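Long-range contact in AlkD2 (Streptococcus mutans, PDB 6M9M), which is of unknown function but binds inosine-5'-monophosphate and belongs to the HEAT-like repeat family of DNA glycosylases: residues Y5-I16 with A46-Y57. Sequence-based numbering, arbitrary orientation.
Sequences YVARLEKDFSLI and AYQSDVYQVRMY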
loop_
_atom_site.group_PDB
_atom_site.type_symbol
_atom_site.label_atom_id
_atom_site.label_comp_id
_atom_site.label_asym_id
_atom_site.label_seq_id
_atom_site.Cartn_x
_atom_site.Cartn_y
_atom_site.Cartn_z
ATOM N N TYR A 5 -18.184 19.553 8.679
ATOM C CA TYR A 5 -17.613 18.336 9.233
ATOM C C TYR A 5 -16.126 18.246 8.921
ATOM O O TYR A 5 -15.331 17.877 9.791
ATOM C CB TYR A 5 -18.366 17.111 8.732
ATOM C CG TYR A 5 -17.933 15.861 9.441
ATOM C CD1 TYR A 5 -18.141 15.713 10.807
ATOM C CD2 TYR A 5 -17.303 14.834 8.758
ATOM C CE1 TYR A 5 -17.740 14.577 11.467
ATOM C CE2 TYR A 5 -16.900 13.693 9.408
ATOM C CZ TYR A 5 -17.120 13.569 10.762
ATOM O OH TYR A 5 -16.713 12.432 11.411
ATOM N N VAL A 6 -15.722 18.594 7.691
ATOM C CA VAL A 6 -14.298 18.626 7.363
ATOM C C VAL A 6 -13.567 19.598 8.277
ATOM O O VAL A 6 -12.449 19.320 8.723
ATOM C CB VAL A 6 -14.080 18.938 5.872
ATOM C CG1 VAL A 6 -12.603 19.166 5.569
ATOM C CG2 VAL A 6 -14.589 17.790 5.015
ATOM N N ALA A 7 -14.187 20.743 8.587
ATOM C CA ALA A 7 -13.565 21.697 9.503
ATOM C C ALA A 7 -13.391 21.097 10.898
ATOM O O ALA A 7 -12.366 21.324 11.554
ATOM C CB ALA A 7 -14.365 23.001 9.547
ATOM N N ARG A 8 -14.359 20.301 11.359
ATOM C CA ARG A 8 -14.201 19.640 12.651
ATOM C C ARG A 8 -13.072 18.615 12.622
ATOM O O ARG A 8 -12.297 18.516 13.579
ATOM C CB ARG A 8 -15.513 18.984 13.088
ATOM C CG ARG A 8 -16.583 19.964 13.541
ATOM C CD ARG A 8 -17.593 19.295 14.465
ATOM N NE ARG A 8 -18.552 20.253 15.007
ATOM C CZ ARG A 8 -19.464 19.964 15.931
ATOM N NH1 ARG A 8 -19.545 18.736 16.429
ATOM N NH2 ARG A 8 -20.294 20.904 16.360
ATOM N N LEU A 9 -12.968 17.830 11.540
ATOM C CA LEU A 9 -11.864 16.885 11.411
ATOM C C LEU A 9 -10.520 17.602 11.455
ATOM O O LEU A 9 -9.560 17.106 12.049
ATOM C CB LEU A 9 -12.012 16.100 10.107
ATOM C CG LEU A 9 -13.270 15.235 9.992
ATOM C CD1 LEU A 9 -13.342 14.652 8.572
ATOM C CD2 LEU A 9 -13.265 14.127 11.005
ATOM N N GLU A 10 -10.425 18.765 10.809
ATOM C CA GLU A 10 -9.179 19.517 10.825
ATOM C C GLU A 10 -8.817 19.930 12.244
ATOM O O GLU A 10 -7.662 19.794 12.664
ATOM C CB GLU A 10 -9.302 20.726 9.894
ATOM C CG GLU A 10 -9.358 20.312 8.414
ATOM C CD GLU A 10 -9.583 21.459 7.448
ATOM O OE1 GLU A 10 -10.044 22.534 7.877
ATOM O OE2 GLU A 10 -9.308 21.286 6.247
ATOM N N LYS A 11 -9.797 20.408 13.011
ATOM C CA LYS A 11 -9.530 20.764 14.400
ATOM C C LYS A 11 -9.127 19.540 15.209
ATOM O O LYS A 11 -8.189 19.595 16.015
ATOM C CB LYS A 11 -10.768 21.416 15.004
ATOM C CG LYS A 11 -10.521 22.030 16.366
ATOM C CD LYS A 11 -11.761 22.747 16.882
ATOM C CE LYS A 11 -12.643 21.834 17.721
ATOM N NZ LYS A 11 -12.078 21.617 19.084
ATOM N N ASP A 12 -9.820 18.420 15.004
ATOM C CA ASP A 12 -9.557 17.226 15.798
ATOM C C ASP A 12 -8.174 16.633 15.504
ATOM O O ASP A 12 -7.522 16.097 16.409
ATOM C CB ASP A 12 -10.635 16.173 15.515
ATOM C CG ASP A 12 -12.022 16.571 16.012
ATOM O OD1 ASP A 12 -12.154 17.530 16.810
ATOM O OD2 ASP A 12 -12.997 15.885 15.610
ATOM N N PHE A 13 -7.708 16.692 14.247
ATOM C CA PHE A 13 -6.554 15.906 13.839
ATOM C C PHE A 13 -5.268 16.692 13.586
ATOM O O PHE A 13 -4.203 16.071 13.466
ATOM C CB PHE A 13 -6.850 15.154 12.528
ATOM C CG PHE A 13 -7.929 14.096 12.616
ATOM C CD1 PHE A 13 -8.276 13.506 13.816
ATOM C CD2 PHE A 13 -8.575 13.675 11.464
ATOM C CE1 PHE A 13 -9.259 12.526 13.863
ATOM C CE2 PHE A 13 -9.560 12.697 11.509
ATOM C CZ PHE A 13 -9.900 12.124 12.713
ATOM N N SER A 14 -5.321 18.014 13.456
ATOM C CA SER A 14 -4.165 18.719 12.902
ATOM C C SER A 14 -2.951 18.741 13.827
ATOM O O SER A 14 -1.845 19.056 13.362
ATOM C CB SER A 14 -4.532 20.148 12.508
ATOM O OG SER A 14 -4.732 20.949 13.650
ATOM N N LEU A 15 -3.118 18.441 15.111
ATOM C CA LEU A 15 -2.004 18.458 16.056
ATOM C C LEU A 15 -1.422 17.073 16.329
ATOM O O LEU A 15 -0.442 16.964 17.074
ATOM C CB LEU A 15 -2.428 19.120 17.375
ATOM C CG LEU A 15 -2.904 20.572 17.298
ATOM C CD1 LEU A 15 -3.321 21.088 18.678
ATOM C CD2 LEU A 15 -1.832 21.483 16.707
ATOM N N ILE A 16 -1.991 16.018 15.742
ATOM C CA ILE A 16 -1.463 14.670 15.931
ATOM C C ILE A 16 -0.150 14.559 15.169
ATOM O O ILE A 16 -0.103 14.784 13.955
ATOM C CB ILE A 16 -2.468 13.619 15.444
ATOM C CG1 ILE A 16 -3.789 13.727 16.208
ATOM C CG2 ILE A 16 -1.888 12.236 15.608
ATOM C CD1 ILE A 16 -4.904 12.947 15.595
ATOM N N ALA A 46 -12.663 15.815 1.848
ATOM C CA ALA A 46 -11.634 15.730 2.877
ATOM C C ALA A 46 -10.238 15.622 2.265
ATOM O O ALA A 46 -9.271 16.153 2.821
ATOM C CB ALA A 46 -11.916 14.553 3.806
ATOM N N TYR A 47 -10.107 14.928 1.129
ATOM C CA TYR A 47 -8.799 14.755 0.508
ATOM C C TYR A 47 -8.239 16.078 -0.007
ATOM O O TYR A 47 -7.023 16.198 -0.177
ATOM C CB TYR A 47 -8.825 13.650 -0.580
ATOM C CG TYR A 47 -7.408 13.373 -1.051
ATOM C CD1 TYR A 47 -6.500 12.744 -0.205
ATOM C CD2 TYR A 47 -6.953 13.822 -2.281
ATOM C CE1 TYR A 47 -5.185 12.570 -0.572
ATOM C CE2 TYR A 47 -5.634 13.624 -2.659
ATOM C CZ TYR A 47 -4.751 13.025 -1.790
ATOM O OH TYR A 47 -3.438 12.858 -2.163
ATOM N N GLN A 48 -9.080 17.087 -0.209
ATOM C CA GLN A 48 -8.572 18.393 -0.591
ATOM C C GLN A 48 -8.047 19.215 0.575
ATOM O O GLN A 48 -7.481 20.289 0.347
ATOM C CB GLN A 48 -9.645 19.177 -1.315
ATOM C CG GLN A 48 -9.849 18.675 -2.724
ATOM C CD GLN A 48 -8.525 18.511 -3.472
ATOM O OE1 GLN A 48 -7.768 19.478 -3.619
ATOM N NE2 GLN A 48 -8.228 17.275 -3.908
ATOM N N SER A 49 -8.191 18.741 1.802
ATOM C CA SER A 49 -7.729 19.503 2.949
ATOM C C SER A 49 -6.229 19.748 2.882
ATOM O O SER A 49 -5.454 18.887 2.459
ATOM C CB SER A 49 -8.051 18.718 4.215
ATOM O OG SER A 49 -7.572 19.383 5.367
ATOM N N ASP A 50 -5.813 20.928 3.335
ATOM C CA ASP A 50 -4.398 21.213 3.543
ATOM C C ASP A 50 -3.889 20.681 4.884
ATOM O O ASP A 50 -2.724 20.907 5.221
ATOM C CB ASP A 50 -4.089 22.703 3.365
ATOM C CG ASP A 50 -4.802 23.589 4.354
ATOM O OD1 ASP A 50 -5.441 23.067 5.290
ATOM O OD2 ASP A 50 -4.716 24.828 4.181
ATOM N N VAL A 51 -4.718 19.945 5.614
ATOM C CA VAL A 51 -4.316 19.267 6.844
ATOM C C VAL A 51 -4.045 17.814 6.482
ATOM O O VAL A 51 -4.975 17.065 6.161
ATOM C CB VAL A 51 -5.393 19.402 7.931
ATOM C CG1 VAL A 51 -4.994 18.635 9.172
ATOM C CG2 VAL A 51 -5.634 20.888 8.250
ATOM N N TYR A 52 -2.776 17.394 6.517
ATOM C CA TYR A 52 -2.449 16.069 5.977
ATOM C C TYR A 52 -3.138 14.952 6.763
ATOM O O TYR A 52 -3.464 13.905 6.199
ATOM C CB TYR A 52 -0.939 15.856 5.873
ATOM C CG TYR A 52 -0.226 15.497 7.167
ATOM C CD1 TYR A 52 -0.256 14.206 7.664
ATOM C CD2 TYR A 52 0.489 16.453 7.887
ATOM C CE1 TYR A 52 0.383 13.875 8.844
ATOM C CE2 TYR A 52 1.139 16.126 9.052
ATOM C CZ TYR A 52 1.093 14.840 9.534
ATOM O OH TYR A 52 1.741 14.519 10.703
ATOM N N GLN A 53 -3.394 15.161 8.057
ATOM C CA GLN A 53 -4.086 14.151 8.842
ATOM C C GLN A 53 -5.518 13.937 8.362
ATOM O O GLN A 53 -6.036 12.820 8.444
ATOM C CB GLN A 53 -4.062 14.529 10.325
ATOM C CG GLN A 53 -2.670 14.636 10.952
ATOM C CD GLN A 53 -2.097 16.041 10.924
ATOM O OE1 GLN A 53 -2.437 16.840 10.053
ATOM N NE2 GLN A 53 -1.205 16.342 11.869
ATOM N N VAL A 54 -6.174 14.988 7.858
ATOM C CA VAL A 54 -7.503 14.836 7.269
ATOM C C VAL A 54 -7.414 14.115 5.926
ATOM O O VAL A 54 -8.283 13.305 5.588
ATOM C CB VAL A 54 -8.206 16.201 7.183
ATOM C CG1 VAL A 54 -9.537 16.096 6.459
ATOM C CG2 VAL A 54 -8.432 16.756 8.579
ATOM N N ARG A 55 -6.338 14.350 5.164
ATOM C CA ARG A 55 -6.133 13.552 3.962
ATOM C C ARG A 55 -5.901 12.082 4.299
ATOM O O ARG A 55 -6.353 11.205 3.561
ATOM C CB ARG A 55 -4.990 14.114 3.119
ATOM C CG ARG A 55 -5.208 15.549 2.676
ATOM C CD ARG A 55 -4.437 15.886 1.431
ATOM N NE ARG A 55 -2.992 15.687 1.536
ATOM C CZ ARG A 55 -2.157 16.559 2.090
ATOM N NH1 ARG A 55 -2.617 17.681 2.635
ATOM N NH2 ARG A 55 -0.858 16.310 2.109
ATOM N N MET A 56 -5.212 11.791 5.409
ATOM C CA MET A 56 -5.080 10.405 5.859
ATOM C C MET A 56 -6.446 9.772 6.087
ATOM O O MET A 56 -6.722 8.672 5.602
ATOM C CB MET A 56 -4.243 10.342 7.135
ATOM C CG MET A 56 -2.758 10.636 6.962
ATOM S SD MET A 56 -1.858 10.841 8.514
ATOM C CE MET A 56 -2.245 9.310 9.339
ATOM N N TYR A 57 -7.307 10.460 6.839
ATOM C CA TYR A 57 -8.693 10.029 7.038
ATOM C C TYR A 57 -9.378 9.747 5.703
ATOM O O TYR A 57 -10.034 8.714 5.525
ATOM C CB TYR A 57 -9.412 11.119 7.843
ATOM C CG TYR A 57 -10.915 11.072 7.810
ATOM C CD1 TYR A 57 -11.612 11.736 6.823
ATOM C CD2 TYR A 57 -11.640 10.359 8.760
ATOM C CE1 TYR A 57 -12.986 11.717 6.776
ATOM C CE2 TYR A 57 -13.029 10.336 8.723
ATOM C CZ TYR A 57 -13.693 11.008 7.714
ATOM O OH TYR A 57 -15.064 11.018 7.627
HETATM O O HOH W 1 -7.910 23.019 3.996
HETATM O O HOH W 2 0.643 12.604 12.302
#
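L9, F13 and V54 join two helices of the HEAT-like repeat fold: the N-terminal helix containing 5-13 packs across the start of helix 52-65, where the axes of 5-13 and 52-57 approach to 8.9 Å, their N-to-C directions 116° apart. Valine's branch at CB lets V54 CG2 lie against the helix backbone at E10 N, 3.6 Å away, and against the E10 CG methylene. The flat F13 ring brings CD2 beside V54 CG2 and CE2 to 4.0 Å from Y57 CB. L9 CD1 sits over one face of the Y57 ring in a CH-pi contact, 3.8 Å from its centroid, while Y57 OH meets the Y5 ring at its edge; both tyrosine hydroxyls bond to D30 of helix 21-32.

Two direct hydrogen bonds cross the contact. Extended beyond CG, E10 carries its carboxylate to S49, whose OG donates to OE2 (2.7 Å) and accepts from V51 N in an ST turn just before the helix. A water also joins E10 OE2 to D50 N.

Toward the IMP site, Y52 touches the ligand-binding R86 and shares a water with I16 O. Q53 lies against F13 O through CG and bends at chi2 (93°), which turns NE2 to donate to I16 O at 2.8 Å, the oxygen lying in the amide plane.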